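Local structure of NF-kappa-B inhibitor beta (Mus musculus, 1OY3) at residues C[181-184]-C[185-188]. The protein inhibits NF-kappa-B by forming a complex with it and trapping it in the cytoplasm. Residues are numbered along the deposited sequence; the frame is centred on the assembly and turned at random.
Sequences GADL and NKPE
Asp-183 folds its carboxylate over the backbone of Asn-185 and Lys-186, an Asx turn set within the type I beta turn that runs from Asp-183 to Lys-186. At the base of the side chain, CB lies at the limit of contact with CB of Lys-186. The next atom, Asp-183 CG, lies anti to the backbone N (chi1 178°), which swings the carboxylate forward over the turn, 3.6 Å from Lys-186 N. Asp-183 OD1 accepts a nearly straight bond from Asn-185 N at 2.8 Å, the donor standing above the carboxylate plane. A weak, bent bond reaches Asp-183 OD1 from Lys-186 N at 3.3 Å. A water also donates to OD1 and weakly accepts from Asn-185 ND2. Bent at chi2 and chi3, the lysine chain brings Lys-186 CE to 3.4 Å from Asp-183 OD2. The salt bridge from Asp-183 OD2 to Lys-186 NZ is long, 3.9 Å, but a second water spans them, donating to OD2. The main partner of Lys-186 NZ is Glu-152, by salt bridge; Asn-185 OD1 accepts from Asp-217 N in the following repeat. One carboxylate thus braces the turn after helix 171-180, with direct backbone bonds and probably softer, largely water-mediated coupling to the lysine.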
ATOM      1  N   GLY C 181      18.471  10.731   2.732  1.00 20.25           N
ATOM      2  CA  GLY C 181      17.992  11.871   1.969  1.00 23.05           C
ATOM      3  C   GLY C 181      16.568  11.749   1.453  1.00 25.36           C
ATOM      4  O   GLY C 181      16.214  12.396   0.467  1.00 22.53           O
ATOM      5  N   ALA C 182      15.746  10.926   2.101  1.00 24.45           N
ATOM      6  CA  ALA C 182      14.362  10.761   1.661  1.00 20.75           C
ATOM      7  C   ALA C 182      13.573  12.062   1.864  1.00 20.75           C
ATOM      8  O   ALA C 182      13.869  12.854   2.762  1.00 19.37           O
ATOM      9  CB  ALA C 182      13.699   9.615   2.426  1.00 20.73           C
ATOM     10  N   ASP C 183      12.572  12.287   1.018  1.00 18.12           N
ATOM     11  CA  ASP C 183      11.747  13.495   1.121  1.00 16.55           C
ATOM     12  C   ASP C 183      10.773  13.377   2.304  1.00 13.96           C
ATOM     13  O   ASP C 183       9.775  12.663   2.233  1.00 12.30           O
ATOM     14  CB  ASP C 183      10.991  13.695  -0.190  1.00 18.63           C
ATOM     15  CG  ASP C 183      10.073  14.896  -0.167  1.00 23.28           C
ATOM     16  OD1 ASP C 183       9.945  15.566   0.888  1.00 23.08           O
ATOM     17  OD2 ASP C 183       9.473  15.160  -1.227  1.00 26.94           O
ATOM     18  N   LEU C 184      11.069  14.091   3.388  1.00 12.18           N
ATOM     19  CA  LEU C 184      10.235  14.057   4.595  1.00 12.04           C
ATOM     20  C   LEU C 184       8.886  14.777   4.504  1.00 14.99           C
ATOM     21  O   LEU C 184       8.111  14.760   5.465  1.00 16.41           O
ATOM     22  CB  LEU C 184      11.020  14.628   5.785  1.00 16.91           C
ATOM     23  CG  LEU C 184      12.026  13.759   6.567  1.00 20.56           C
ATOM     24  CD1 LEU C 184      12.559  12.596   5.734  1.00 24.34           C
ATOM     25  CD2 LEU C 184      13.155  14.651   7.024  1.00 17.22           C
ATOM     26  N   ASN C 185       8.589  15.407   3.372  1.00 15.96           N
ATOM     27  CA  ASN C 185       7.320  16.128   3.254  1.00 21.10           C
ATOM     28  C   ASN C 185       6.375  15.548   2.214  1.00 22.83           C
ATOM     29  O   ASN C 185       5.250  16.017   2.071  1.00 28.03           O
ATOM     30  CB  ASN C 185       7.574  17.600   2.910  1.00 21.98           C
ATOM     31  CG  ASN C 185       8.433  18.298   3.938  1.00 24.16           C
ATOM     32  OD1 ASN C 185       8.170  18.214   5.138  1.00 25.16           O
ATOM     33  ND2 ASN C 185       9.466  19.002   3.473  1.00 20.43           N
ATOM     34  N   LYS C 186       6.847  14.536   1.493  1.00 21.48           N
ATOM     35  CA  LYS C 186       6.098  13.874   0.423  1.00 21.01           C
ATOM     36  C   LYS C 186       4.706  13.387   0.817  1.00 18.44           C
ATOM     37  O   LYS C 186       4.561  12.469   1.624  1.00 17.28           O
ATOM     38  CB  LYS C 186       6.923  12.694  -0.110  1.00 18.23           C
ATOM     39  CG  LYS C 186       6.252  11.893  -1.221  1.00 13.13           C
ATOM     40  CD  LYS C 186       6.012  12.707  -2.483  1.00 20.96           C
ATOM     41  CE  LYS C 186       7.307  13.246  -3.089  1.00 25.94           C
ATOM     42  NZ  LYS C 186       8.275  12.197  -3.530  1.00 15.77           N
ATOM     43  N   PRO C 187       3.658  13.984   0.230  1.00 18.46           N
ATOM     44  CA  PRO C 187       2.287  13.573   0.554  1.00 21.10           C
ATOM     45  C   PRO C 187       1.904  12.279  -0.163  1.00 18.58           C
ATOM     46  O   PRO C 187       2.265  12.098  -1.321  1.00 22.65           O
ATOM     47  CB  PRO C 187       1.431  14.737   0.034  1.00 21.28           C
ATOM     48  CG  PRO C 187       2.421  15.836  -0.293  1.00 22.83           C
ATOM     49  CD  PRO C 187       3.651  15.101  -0.722  1.00 18.46           C
ATOM     50  N   GLU C 188       1.203  11.370   0.514  1.00 18.00           N
ATOM     51  CA  GLU C 188       0.738  10.167  -0.175  1.00 15.44           C
ATOM     52  C   GLU C 188      -0.538  10.673  -0.883  1.00 16.94           C
ATOM     53  O   GLU C 188      -1.196  11.604  -0.405  1.00 19.07           O
ATOM     54  CB  GLU C 188       0.480   9.009   0.806  1.00 13.93           C
ATOM     55  CG  GLU C 188      -0.499   9.249   1.924  1.00 13.17           C
ATOM     56  CD  GLU C 188      -1.907   9.482   1.422  1.00 16.69           C
ATOM     57  OE1 GLU C 188      -2.304   8.815   0.442  1.00  7.83           O
ATOM     58  OE2 GLU C 188      -2.619  10.322   2.021  1.00 16.83           O
TER
HETATM   59  O   HOH W   1      11.158  18.178   1.470  1.00 29.08           O
HETATM   60  O   HOH W   2      10.337  13.998  -3.586  1.00 42.73           O